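Local structure of aspartate aminotransferase (Leishmania major, 4H51) at residues V111-L116 and V293-I298; P139-D144 and S191-H196; D183-P188 and L220-Q225; T339-V344 and A393-L398; Y345-R350 and M405-I410. The protein probably catalyses the reversible transfer of an amino group from L-aspartate to 2-oxoglutarate, using pyridoxal 5'-phosphate as cofactor in a homodimer. One frame throughout, in Å; residues are numbered along the deposited sequence. Where two conformers were deposited one is given.

Interaction 1. Residues V111-L116 and V293-I298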
# COMPACT_ATOMS: atom_id res chain seq x y z
N VAL B 111 17.33 -6.75 -8.84
CA VAL B 111 15.97 -7.24 -8.66
C VAL B 111 15.19 -6.10 -8.04
O VAL B 111 15.66 -5.46 -7.07
CB VAL B 111 15.92 -8.62 -7.90
CG1 VAL B 111 16.80 -8.62 -6.68
CG2 VAL B 111 14.50 -9.08 -7.56
N ALA B 112 14.03 -5.79 -8.61
CA ALA B 112 13.28 -4.62 -8.16
C ALA B 112 11.77 -4.84 -8.27
O ALA B 112 11.32 -5.54 -9.18
CB ALA B 112 13.67 -3.39 -9.00
N VAL B 113 11.02 -4.24 -7.35
CA VAL B 113 9.57 -4.22 -7.38
C VAL B 113 9.09 -2.80 -7.13
O VAL B 113 9.83 -1.97 -6.49
CB VAL B 113 8.93 -5.15 -6.30
CG1 VAL B 113 9.21 -6.65 -6.56
CG2 VAL B 113 9.38 -4.79 -4.88
N GLN B 114 7.87 -2.53 -7.61
CA GLN B 114 7.14 -1.34 -7.25
C GLN B 114 6.63 -1.47 -5.81
O GLN B 114 6.22 -2.55 -5.36
CB GLN B 114 5.98 -1.10 -8.26
CG GLN B 114 5.11 0.10 -7.96
CD GLN B 114 4.01 0.29 -8.93
OE1 GLN B 114 4.10 -0.22 -10.04
NE2 GLN B 114 2.97 1.07 -8.55
N THR B 115 6.65 -0.37 -5.08
CA THR B 115 6.23 -0.33 -3.68
C THR B 115 5.27 0.82 -3.43
O THR B 115 5.10 1.69 -4.27
CB THR B 115 7.45 -0.12 -2.76
OG1 THR B 115 8.09 1.14 -3.13
CG2 THR B 115 8.45 -1.31 -2.89
N LEU B 116 4.67 0.83 -2.23
CA LEU B 116 3.85 1.96 -1.81
C LEU B 116 4.75 3.13 -1.40
O LEU B 116 4.91 3.44 -0.22
CB LEU B 116 2.88 1.56 -0.69
CG LEU B 116 1.51 1.04 -1.16
CD1 LEU B 116 0.70 2.17 -1.79
CD2 LEU B 116 1.60 -0.17 -2.11
N VAL B 293 10.48 -13.89 -2.90
CA VAL B 293 10.23 -13.44 -1.53
C VAL B 293 9.55 -12.07 -1.50
O VAL B 293 8.61 -11.86 -0.77
CB VAL B 293 11.54 -13.42 -0.70
CG1 VAL B 293 11.29 -12.91 0.71
CG2 VAL B 293 12.19 -14.83 -0.65
N MET B 294 10.08 -11.13 -2.28
CA MET B 294 9.48 -9.79 -2.35
C MET B 294 7.98 -9.90 -2.72
O MET B 294 7.14 -9.32 -2.03
CB MET B 294 10.20 -8.95 -3.40
CG MET B 294 11.64 -8.54 -3.07
SD MET B 294 12.29 -7.58 -4.45
CE MET B 294 13.87 -6.96 -3.83
N ASP B 295 7.65 -10.64 -3.78
CA ASP B 295 6.27 -10.89 -4.20
C ASP B 295 5.42 -11.58 -3.11
O ASP B 295 4.26 -11.22 -2.90
CB ASP B 295 6.23 -11.67 -5.50
CG ASP B 295 6.62 -10.83 -6.73
OD1 ASP B 295 6.79 -9.57 -6.65
OD2 ASP B 295 6.67 -11.42 -7.80
N SER B 296 6.00 -12.54 -2.40
CA SER B 296 5.26 -13.21 -1.36
C SER B 296 4.89 -12.20 -0.28
O SER B 296 3.77 -12.26 0.21
CB SER B 296 5.96 -14.45 -0.76
OG SER B 296 7.16 -14.07 -0.08
N LEU B 297 5.79 -11.26 0.03
CA LEU B 297 5.54 -10.28 1.10
C LEU B 297 4.47 -9.31 0.65
O LEU B 297 3.56 -8.93 1.42
CB LEU B 297 6.84 -9.56 1.51
CG LEU B 297 7.90 -10.43 2.24
CD1 LEU B 297 9.25 -9.77 2.22
CD2 LEU B 297 7.48 -10.79 3.66
N ILE B 298 4.56 -8.91 -0.61
CA ILE B 298 3.57 -7.98 -1.18
C ILE B 298 2.18 -8.62 -1.19
O ILE B 298 1.19 -8.04 -0.71
CB ILE B 298 3.96 -7.60 -2.62
CG1 ILE B 298 5.25 -6.76 -2.63
CG2 ILE B 298 2.79 -6.87 -3.31
CD1 ILE B 298 5.90 -6.66 -3.99
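Met294 and Val113 meet at the middle of this contact. Both methyls of Val113 lie near Met294 SD, and CG2 also meets Ile298. Val113 CG1 lies 3.8 Å from Met294 SD, and the two side chains pass each other at a slant. Val113 CG2 meets Ile298 CD1 at 4.0 Å, the two side chains reaching toward each other tip to tip. Met294 is extended beyond CG, with chi2 at 179° and chi3 at 171°. This straight chain carries its sulfur past Val113 to Val111, where Met294 SD is 4.1 Å from Val111 CG2. The terminal Met294 CE ends 4.0 Å from the backbone O of Val111.

No hydrogen bond joins the two segments, and the touching is almost wholly apolar. Strand 110-116 is an outermost strand of the chain's large mixed sheet, the central sheet of the pyridoxal-phosphate-binding fold. Helix 287-299 packs over it, and over these residues the two run nearly parallel, their axes 9.6 Å apart at an angle of 16°. Val111 and Val113 point to the helix, while Ala112 and Gln114 point away and pack on helix 90-101.

Asp295 passes Val113 at a slant with its OD1 end. Asp295 OD1 is 3.8 Å from Val113 CG1 and is hydrogen-bonded to Ser87 OG. Farther out, Val113 and Leu297 both touch Leu124 of helix 117-129. Backbone bonds from Val111, Val113 and Thr115 to strand 274-280 hold the strand in the sheet.

Interaction 2. Residues P139-D144 and S191-H196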
# COMPACT_ATOMS: atom_id res chain seq x y z
N PRO B 139 21.87 -6.30 14.84
CA PRO B 139 21.52 -4.88 14.91
C PRO B 139 21.16 -4.30 13.56
O PRO B 139 21.75 -4.69 12.52
CB PRO B 139 22.79 -4.21 15.48
CG PRO B 139 23.85 -5.23 15.45
CD PRO B 139 23.31 -6.55 15.01
N ILE B 140 20.21 -3.37 13.57
CA ILE B 140 19.89 -2.58 12.42
C ILE B 140 20.08 -1.16 12.90
O ILE B 140 19.52 -0.77 13.95
CB ILE B 140 18.49 -2.90 11.82
CG1 ILE B 140 18.13 -2.01 10.65
CG2 ILE B 140 17.38 -2.79 12.88
CD1 ILE B 140 17.08 -2.65 9.74
N TYR B 141 20.87 -0.40 12.13
CA TYR B 141 21.31 0.91 12.53
C TYR B 141 20.63 2.07 11.83
O TYR B 141 20.55 2.11 10.62
CB TYR B 141 22.82 1.02 12.33
CG TYR B 141 23.64 0.36 13.39
CD1 TYR B 141 23.99 -1.00 13.32
CD2 TYR B 141 24.13 1.10 14.43
CE1 TYR B 141 24.73 -1.58 14.33
CE2 TYR B 141 24.90 0.55 15.42
CZ TYR B 141 25.19 -0.79 15.38
OH TYR B 141 25.99 -1.27 16.39
N LEU B 142 20.21 3.04 12.63
CA LEU B 142 19.65 4.29 12.16
C LEU B 142 20.58 5.45 12.51
O LEU B 142 21.29 5.39 13.49
CB LEU B 142 18.30 4.49 12.86
CG LEU B 142 17.21 3.42 12.68
CD1 LEU B 142 15.94 3.80 13.45
CD2 LEU B 142 16.89 3.27 11.19
N SER B 143 20.55 6.52 11.74
CA SER B 143 21.32 7.70 12.05
C SER B 143 20.78 8.42 13.30
O SER B 143 19.57 8.45 13.58
CB SER B 143 21.39 8.66 10.85
OG SER B 143 20.10 9.15 10.50
N ASP B 144 21.70 9.01 14.04
CA ASP B 144 21.39 9.90 15.15
C ASP B 144 21.42 11.35 14.70
O ASP B 144 22.48 11.93 14.58
CB ASP B 144 22.45 9.72 16.23
CG ASP B 144 22.28 10.70 17.39
OD1 ASP B 144 21.13 11.15 17.63
OD2 ASP B 144 23.31 11.06 17.99
N SER B 191 26.06 -6.41 10.20
CA SER B 191 24.92 -5.64 10.67
C SER B 191 24.24 -4.92 9.49
O SER B 191 24.77 -4.89 8.36
CB SER B 191 25.33 -4.62 11.70
OG SER B 191 25.90 -5.24 12.84
N VAL B 192 23.04 -4.41 9.71
CA VAL B 192 22.31 -3.65 8.71
C VAL B 192 22.39 -2.15 9.01
O VAL B 192 22.16 -1.76 10.16
CB VAL B 192 20.85 -4.06 8.66
CG1 VAL B 192 20.16 -3.30 7.50
CG2 VAL B 192 20.72 -5.55 8.44
N PHE B 193 22.73 -1.33 8.01
CA PHE B 193 22.78 0.12 8.18
C PHE B 193 21.82 0.77 7.21
O PHE B 193 21.97 0.61 5.98
CB PHE B 193 24.17 0.67 7.94
CG PHE B 193 25.08 0.48 9.10
CD1 PHE B 193 25.59 -0.79 9.38
CD2 PHE B 193 25.35 1.51 9.96
CE1 PHE B 193 26.41 -0.97 10.48
CE2 PHE B 193 26.16 1.32 11.04
CZ PHE B 193 26.67 0.05 11.32
N ILE B 194 20.87 1.54 7.76
CA ILE B 194 20.01 2.42 6.95
C ILE B 194 20.70 3.78 6.81
O ILE B 194 20.86 4.50 7.79
CB ILE B 194 18.61 2.52 7.53
CG1 ILE B 194 17.96 1.13 7.56
CG2 ILE B 194 17.75 3.53 6.75
CD1 ILE B 194 16.52 1.12 8.04
N LEU B 195 21.09 4.09 5.57
CA LEU B 195 21.73 5.33 5.16
C LEU B 195 20.85 6.20 4.29
O LEU B 195 20.22 5.73 3.37
CB LEU B 195 22.98 4.99 4.40
CG LEU B 195 23.97 4.04 5.13
CD1 LEU B 195 25.10 3.77 4.17
CD2 LEU B 195 24.48 4.67 6.47
N HIS B 196 20.82 7.51 4.56
CA HIS B 196 20.13 8.44 3.70
C HIS B 196 21.01 8.72 2.53
O HIS B 196 22.14 9.23 2.71
CB HIS B 196 19.84 9.76 4.43
CG HIS B 196 18.98 9.62 5.67
ND1 HIS B 196 17.79 10.26 5.81
CD2 HIS B 196 19.15 8.87 6.82
CE1 HIS B 196 17.28 9.97 7.03
NE2 HIS B 196 18.09 9.11 7.63
O HOH W 1 18.88 6.07 9.30
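Tyr141 and Phe193 lie side by side and point the same way, forming an offset stack. Their planes are 2° apart and their centroids 4.4 Å apart. The shift puts Phe193 CZ over one face of the tyrosine, 3.5 Å from Tyr141 CD1. It also brings Tyr141 CB over the Phe193 face, a CH-pi contact 3.8 Å from the ring centroid. Similar first torsions, -78° in Tyr141 and -79° in Phe193, send both rings the same way from their strands. Val192 O sits at the tyrosine edge, in the ring plane.

On the other face these strands bring aliphatic side chains. Ile140 runs alongside Val192, with Ile140 CD1 3.9 Å from Val192 CG1. Leu142 CD2 lies 3.8 Å from Ile194 CD1. Helix 148-156 packs on this side through His150 and Val154.

Strands 140-144 and 192-196 are parallel neighbours in the central sheet of the aminotransferase fold, in a register that pairs Ile140 with Val192 and Tyr141 with Phe193. Tyr141 N donates to Val192 O at 2.7 Å, and Ile194 N to Tyr141 O at 2.9 Å. Val192 N also donates to Pro139 O. Ser143 OG and His196 NE2 turn to Pro145 O and Thr146 OG1 for hydrogen bonds.

Toward Ser143 the strands spread too far for a direct bond. There a water accepts from Ser143 N and donates to Ile194 O, so these buried backbone groups stay paired.

Interaction 3. Residues D183-P188 and L220-Q225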
# COMPACT_ATOMS: atom_id res chain seq x y z
N ASP B 183 31.26 3.95 15.20
CA ASP B 183 30.09 3.10 15.38
C ASP B 183 29.93 2.00 14.28
O ASP B 183 29.49 0.87 14.56
CB ASP B 183 28.83 3.97 15.49
CG ASP B 183 28.73 4.73 16.81
OD1 ASP B 183 29.58 4.50 17.75
OD2 ASP B 183 27.86 5.63 16.90
N ILE B 184 30.28 2.34 13.04
CA ILE B 184 30.28 1.37 11.93
C ILE B 184 31.24 0.25 12.27
O ILE B 184 30.95 -0.89 12.08
CB ILE B 184 30.67 2.05 10.58
CG1 ILE B 184 29.58 3.04 10.14
CG2 ILE B 184 30.88 1.04 9.42
CD1 ILE B 184 30.07 4.04 9.07
N LEU B 185 32.41 0.62 12.79
CA LEU B 185 33.45 -0.36 13.10
C LEU B 185 33.09 -1.19 14.37
O LEU B 185 33.42 -2.38 14.47
CB LEU B 185 34.82 0.35 13.23
CG LEU B 185 35.55 0.72 11.91
CD1 LEU B 185 36.79 1.56 12.18
CD2 LEU B 185 35.89 -0.57 11.20
N ALA B 186 32.44 -0.55 15.34
CA ALA B 186 32.11 -1.18 16.62
C ALA B 186 30.96 -2.19 16.48
O ALA B 186 30.84 -3.14 17.24
CB ALA B 186 31.79 -0.13 17.69
N ALA B 187 30.13 -2.00 15.48
CA ALA B 187 29.07 -2.93 15.18
C ALA B 187 29.65 -4.28 14.81
O ALA B 187 30.70 -4.37 14.19
CB ALA B 187 28.23 -2.40 14.05
N PRO B 188 28.95 -5.34 15.19
CA PRO B 188 29.40 -6.65 14.76
C PRO B 188 29.34 -6.75 13.25
O PRO B 188 28.50 -6.09 12.63
CB PRO B 188 28.38 -7.62 15.37
CG PRO B 188 27.22 -6.78 15.74
CD PRO B 188 27.72 -5.39 15.98
N LEU B 220 32.24 -2.47 3.41
CA LEU B 220 32.78 -3.65 2.76
C LEU B 220 33.64 -4.42 3.75
O LEU B 220 33.51 -5.62 3.86
CB LEU B 220 33.60 -3.29 1.51
CG LEU B 220 32.81 -2.87 0.28
CD1 LEU B 220 33.60 -1.89 -0.60
CD2 LEU B 220 32.33 -4.10 -0.52
N ALA B 221 34.48 -3.74 4.52
CA ALA B 221 35.39 -4.39 5.47
C ALA B 221 34.65 -5.17 6.54
O ALA B 221 35.09 -6.25 6.95
CB ALA B 221 36.31 -3.35 6.12
N LYS B 222 33.52 -4.61 6.96
CA LYS B 222 32.71 -5.16 8.04
C LYS B 222 31.62 -6.10 7.51
O LYS B 222 30.92 -6.72 8.30
CB LYS B 222 32.08 -4.03 8.86
CG LYS B 222 33.08 -3.21 9.68
CD LYS B 222 33.60 -3.98 10.88
CE LYS B 222 32.49 -4.14 11.91
NZ LYS B 222 32.95 -5.05 13.03
N HIS B 223 31.50 -6.22 6.18
CA HIS B 223 30.48 -7.05 5.54
C HIS B 223 29.10 -6.68 6.00
O HIS B 223 28.21 -7.54 6.16
CB HIS B 223 30.76 -8.52 5.80
CG HIS B 223 32.23 -8.89 5.65
ND1 HIS B 223 32.80 -9.14 4.46
CD2 HIS B 223 33.24 -8.96 6.60
CE1 HIS B 223 34.10 -9.43 4.64
NE2 HIS B 223 34.39 -9.31 5.95
N HIS B 224 28.89 -5.39 6.20
CA HIS B 224 27.56 -4.89 6.54
C HIS B 224 26.63 -4.87 5.37
O HIS B 224 27.04 -4.70 4.21
CB HIS B 224 27.65 -3.48 7.12
CG HIS B 224 28.37 -3.38 8.45
ND1 HIS B 224 28.17 -4.25 9.43
CD2 HIS B 224 29.20 -2.36 8.97
CE1 HIS B 224 28.88 -3.86 10.53
NE2 HIS B 224 29.49 -2.68 10.24
N GLN B 225 25.34 -5.03 5.65
CA GLN B 225 24.31 -4.75 4.64
C GLN B 225 24.00 -3.27 4.61
O GLN B 225 23.63 -2.66 5.66
CB GLN B 225 23.03 -5.51 4.93
CG GLN B 225 21.88 -5.22 3.96
CD GLN B 225 22.12 -5.78 2.57
OE1 GLN B 225 22.49 -6.96 2.42
NE2 GLN B 225 21.94 -4.94 1.54
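Lys222 and His224 reach across to carbonyls at and just past the end of helix 177-186, and hydrogen bonds dominate the contact. Lys222 NZ donates to Ala187 O at 2.6 Å, nearly in line with the carbonyl bond. Lys222 NZ also donates to Leu185 O at 3.1 Å, tilted 35° out of that carbonyl's plane. The bends at chi2 and chi3 turn the amine to both oxygens. His224 NE2 donates to Ile184 O at 3.0 Å in an almost straight bond of 170°, with the acceptor close to the ring plane. His224 ND1 accepts from Ser191 N, so both ring nitrogens are engaged and the ring's rotation is fixed. Pro188 O lies at the same ring's edge, 3.1 Å from His224 CE1.

Both segments end helices that flank the central sheet of the alpha/beta fold. Helix 209-221 finishes in a Schellman motif at His223, whose phi is positive. Strand 192-196 lies between the two helices in the chain.

Charge adds to the grip, because Lys222 NZ also forms a salt bridge with Asp189.

Apolar contacts frame the polar ones. Ile184 CG2 meets His224 CD2 at 3.8 Å, crossing at a slant. Leu185 CD2 crosses the lysine chain near CD at about a right angle.

Interaction 4. Residues T339-V344 and A393-L398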
# COMPACT_ATOMS: atom_id res chain seq x y z
N THR B 339 17.10 29.86 -2.49
CA THR B 339 16.78 31.27 -2.32
C THR B 339 16.11 31.52 -0.97
O THR B 339 16.39 32.54 -0.33
CB THR B 339 15.97 31.92 -3.49
OG1 THR B 339 14.58 31.53 -3.50
CG2 THR B 339 16.61 31.57 -4.84
N MET B 340 15.30 30.57 -0.51
CA MET B 340 14.69 30.70 0.84
C MET B 340 15.76 30.58 1.94
O MET B 340 15.73 31.31 2.93
CB MET B 340 13.58 29.64 1.01
CG MET B 340 12.36 29.87 0.09
SD MET B 340 11.56 31.48 0.28
CE MET B 340 12.26 32.57 -1.00
N ARG B 341 16.71 29.68 1.77
CA ARG B 341 17.75 29.53 2.80
C ARG B 341 18.60 30.80 2.87
O ARG B 341 18.90 31.34 3.93
CB ARG B 341 18.65 28.35 2.50
CG ARG B 341 18.02 26.99 2.48
CD ARG B 341 19.06 26.00 2.01
NE ARG B 341 18.55 24.64 2.05
CZ ARG B 341 18.34 23.93 3.15
NH1 ARG B 341 18.64 24.42 4.35
NH2 ARG B 341 17.83 22.70 3.05
N ARG B 342 18.91 31.34 1.69
CA ARG B 342 19.72 32.55 1.61
C ARG B 342 18.95 33.73 2.21
O ARG B 342 19.52 34.55 2.93
CB ARG B 342 20.14 32.81 0.15
CG ARG B 342 20.76 34.19 -0.11
CD ARG B 342 22.07 34.39 0.65
NE ARG B 342 23.08 33.34 0.40
CZ ARG B 342 24.32 33.36 0.90
NH1 ARG B 342 24.72 34.36 1.70
NH2 ARG B 342 25.18 32.39 0.62
N THR B 343 17.64 33.79 1.99
CA THR B 343 16.85 34.84 2.58
C THR B 343 16.84 34.80 4.11
O THR B 343 16.92 35.85 4.79
CB THR B 343 15.40 34.77 2.08
OG1 THR B 343 15.38 34.89 0.65
CG2 THR B 343 14.60 35.86 2.67
N VAL B 344 16.66 33.61 4.67
CA VAL B 344 16.68 33.43 6.13
C VAL B 344 18.05 33.83 6.67
O VAL B 344 18.14 34.61 7.64
CB VAL B 344 16.37 31.95 6.53
CG1 VAL B 344 16.49 31.77 8.03
CG2 VAL B 344 14.99 31.55 6.00
N ALA B 393 12.84 22.56 10.18
CA ALA B 393 12.03 23.49 9.43
C ALA B 393 12.03 23.05 7.99
O ALA B 393 13.09 22.80 7.45
CB ALA B 393 12.61 24.93 9.52
N ASN B 394 10.85 22.94 7.38
CA ASN B 394 10.72 22.74 5.95
C ASN B 394 10.98 24.04 5.25
O ASN B 394 10.12 24.87 5.15
CB ASN B 394 9.32 22.22 5.60
CG ASN B 394 9.10 22.12 4.13
OD1 ASN B 394 10.06 22.01 3.37
ND2 ASN B 394 7.83 22.25 3.70
N MET B 395 12.19 24.20 4.72
CA MET B 395 12.57 25.41 4.05
C MET B 395 11.87 25.54 2.73
O MET B 395 11.65 26.63 2.24
CB MET B 395 14.09 25.50 3.85
CG MET B 395 14.91 25.25 5.11
SD MET B 395 14.68 26.51 6.40
CE MET B 395 15.56 27.93 5.75
N ALA B 396 11.42 24.41 2.17
CA ALA B 396 10.67 24.45 0.92
C ALA B 396 9.24 24.94 1.13
O ALA B 396 8.52 25.20 0.18
CB ALA B 396 10.65 23.04 0.31
N GLY B 397 8.83 25.09 2.39
CA GLY B 397 7.50 25.65 2.70
C GLY B 397 7.47 27.15 2.84
O GLY B 397 6.41 27.73 3.05
N LEU B 398 8.66 27.76 2.76
CA LEU B 398 8.81 29.19 2.93
C LEU B 398 8.47 30.00 1.68
O LEU B 398 8.61 29.54 0.55
CB LEU B 398 10.24 29.53 3.34
CG LEU B 398 10.71 29.13 4.71
CD1 LEU B 398 12.23 29.30 4.83
CD2 LEU B 398 9.93 29.87 5.81
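The long helix 320-350 packs here against the turn that leads from strand 392-394 into helix 400-416. Residues 395-397 of this turn form a short 3-10 segment. Gly397 N bonds back to the O of Asn394, the last residue of the strand.

Met395 lies at the centre. The bends at chi2 (-65°) and chi3 (-73°) turn CE toward Val344, while CG stays by Arg341. Met395 CG stands over one face of the Arg341 guanidinium, toward the rim, 3.9 Å from Arg341 NH1. Met395 CE meets Val344 CG2 tip to tip at 3.7 Å, and also lies near Arg341 CA. Val344 CG2 is likewise 3.7 Å from Leu398 CD1, the two side chains crossing at about a right angle. Met395 CE and Leu398 CD1 thus lie side by side against this one methyl.

Met340 completes the group. It slides past Leu398 in the opposite direction, with Met340 SD 3.9 Å from Leu398 CB. Met340 SD also lies 3.5 Å from Leu398 O, which is hydrogen-bonded to Arg336 NH2. Met340 CB is 3.8 Å from Met395 O.

No hydrogen bond crosses between the segments. The buried charge of Arg341 is met by backbone oxygens: NH2 donates to Gly365 O and Phe367 O, and NH1 to Val360 O. These bonds fix the orientation of the guanidinium, and would be expected to ease the burial of its charge. Met395 also touches Val360 and Ser368.

The helix packs on the turn that leaves a small antiparallel sheet, strands 367-369 and 392-394, consistent with the smaller domain of this aminotransferase family.

Interaction 5. Residues Y345-R350 and M405-I410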
# COMPACT_ATOMS: atom_id res chain seq x y z
N TYR B 345 19.08 33.29 6.04
CA TYR B 345 20.46 33.48 6.47
C TYR B 345 20.87 34.95 6.42
O TYR B 345 21.43 35.44 7.38
CB TYR B 345 21.40 32.61 5.66
CG TYR B 345 22.86 32.85 5.92
CD1 TYR B 345 23.47 32.42 7.10
CD2 TYR B 345 23.66 33.49 4.97
CE1 TYR B 345 24.82 32.64 7.33
CE2 TYR B 345 25.01 33.73 5.20
CZ TYR B 345 25.58 33.29 6.37
OH TYR B 345 26.92 33.52 6.60
N ASP B 346 20.53 35.65 5.33
CA ASP B 346 20.93 37.08 5.21
C ASP B 346 20.26 37.91 6.27
O ASP B 346 20.81 38.91 6.74
CB ASP B 346 20.64 37.64 3.80
CG ASP B 346 21.60 37.12 2.77
OD1 ASP B 346 22.73 36.72 3.12
OD2 ASP B 346 21.24 37.08 1.57
N GLU B 347 19.05 37.50 6.66
CA GLU B 347 18.31 38.20 7.67
C GLU B 347 18.86 37.90 9.06
O GLU B 347 18.93 38.80 9.90
CB GLU B 347 16.83 37.86 7.58
CG GLU B 347 15.90 38.61 8.50
CD GLU B 347 15.81 40.12 8.22
OE1 GLU B 347 16.55 40.64 7.35
OE2 GLU B 347 15.01 40.79 8.91
N LEU B 348 19.24 36.65 9.32
CA LEU B 348 19.91 36.33 10.59
C LEU B 348 21.21 37.16 10.74
O LEU B 348 21.51 37.59 11.84
CB LEU B 348 20.24 34.86 10.70
CG LEU B 348 19.03 33.95 10.81
CD1 LEU B 348 19.42 32.47 10.57
CD2 LEU B 348 18.33 34.15 12.14
N LEU B 349 21.95 37.33 9.66
CA LEU B 349 23.16 38.15 9.69
C LEU B 349 22.84 39.60 10.02
O LEU B 349 23.55 40.26 10.80
CB LEU B 349 23.91 38.11 8.36
CG LEU B 349 24.64 36.82 8.01
CD1 LEU B 349 25.56 37.09 6.83
CD2 LEU B 349 25.39 36.21 9.20
N ARG B 350 21.75 40.08 9.43
CA ARG B 350 21.38 41.46 9.54
C ARG B 350 20.87 41.76 10.93
O ARG B 350 21.10 42.83 11.46
CB ARG B 350 20.30 41.79 8.51
CG ARG B 350 20.08 43.27 8.28
CD ARG B 350 18.80 43.53 7.51
NE ARG B 350 17.64 43.07 8.25
CZ ARG B 350 17.09 43.70 9.29
NH1 ARG B 350 16.02 43.18 9.89
NH2 ARG B 350 17.57 44.87 9.72
N MET B 405 10.07 36.22 8.37
CA MET B 405 9.38 35.98 9.64
C MET B 405 10.05 34.89 10.46
O MET B 405 10.10 34.99 11.68
CB MET B 405 7.94 35.58 9.43
CG MET B 405 7.04 36.73 9.00
SD MET B 405 5.54 36.15 8.20
CE MET B 405 4.86 35.11 9.52
N LEU B 406 10.56 33.86 9.79
CA LEU B 406 11.29 32.80 10.45
C LEU B 406 12.59 33.33 11.01
O LEU B 406 12.89 33.08 12.18
CB LEU B 406 11.57 31.63 9.50
CG LEU B 406 12.56 30.58 9.99
CD1 LEU B 406 12.03 29.90 11.25
CD2 LEU B 406 12.86 29.53 8.89
N ALA B 407 13.36 34.08 10.22
CA ALA B 407 14.63 34.63 10.74
C ALA B 407 14.41 35.56 11.94
O ALA B 407 15.18 35.55 12.92
CB ALA B 407 15.43 35.34 9.64
N GLN B 408 13.35 36.36 11.85
CA GLN B 408 12.94 37.23 12.94
C GLN B 408 12.45 36.50 14.21
O GLN B 408 12.74 36.96 15.32
CB GLN B 408 11.87 38.21 12.44
CG GLN B 408 12.48 39.26 11.52
CD GLN B 408 11.49 39.89 10.57
OE1 GLN B 408 10.27 39.78 10.76
NE2 GLN B 408 12.01 40.54 9.50
N THR B 409 11.74 35.39 14.06
CA THR B 409 11.18 34.68 15.23
C THR B 409 12.26 33.84 15.89
O THR B 409 12.29 33.72 17.14
CB THR B 409 9.99 33.81 14.86
OG1 THR B 409 8.95 34.64 14.34
CG2 THR B 409 9.49 33.05 16.08
N ILE B 410 13.17 33.32 15.06
CA ILE B 410 14.42 32.71 15.55
C ILE B 410 15.19 33.74 16.38
O ILE B 410 15.68 33.42 17.48
CB ILE B 410 15.34 32.21 14.40
CG1 ILE B 410 14.78 30.94 13.75
CG2 ILE B 410 16.73 31.89 14.91
CD1 ILE B 410 15.48 30.52 12.46
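Glu347 lies across Ala407 and reaches Gln408. Glu347 CB and CG are both 3.5 Å from Ala407 CB, so the methyl fits against the root of the glutamate. CG is anti to the backbone N (chi1 -175°), and the chain then bends at chi2 (65°), bringing the carboxylate round to Gln408. Glu347 OE2 accepts from Gln408 NE2 at 3.1 Å in a nearly straight bond. OE2 lies in the amide plane of Gln408, whereas NE2 comes from above the carboxylate plane.

Two helices pack here, 320-350 and 400-416, consistent with the smaller domain of this family. Their segment axes come within 8.6 Å and cross at -38°. The small Ala407 sits at the nearest pair of CA atoms, with Leu348.

Arg350 grips the carboxylate side-on from its own helix in a salt bridge. Arg350 NE donates to Glu347 OE1 and NH1 to Glu347 OE2, both at 2.8 Å. OE2 thus takes two donors, from opposite faces of its plane, which fixes the carboxylate's rotation.

Leu348 fills the apolar side. Leu348 CD2 is 3.5 Å from Ala407 O and 3.9 Å from Ile410 CG2, crossing Ile410 at about a right angle. Trp357 touches both Leu348 and Ile410.

Overall arrangement
The five contacts form two clusters and one outlier. Interactions 2 and 3 lie 10 Å apart between centres and touch. Strand 192-196 of interaction 2 connects the two helices of interaction 3 along the chain, and Ser191 and Phe193 bond with Gln225. Interaction 1 reaches the same mixed sheet as interaction 2, their centres 21 Å apart, and encloses both along the chain. Interactions 1 and 3 both touch the second subunit. Interactions 4 and 5 come later. They share helix 320-350, touch through Val344, Ala407 and Leu406, and have centres 11 Å apart. Interactions 1 and 5 lie across the chain's centre, their centres 46 Å apart. The first three belong to the sheet-centred part, the last two to the C-terminal part.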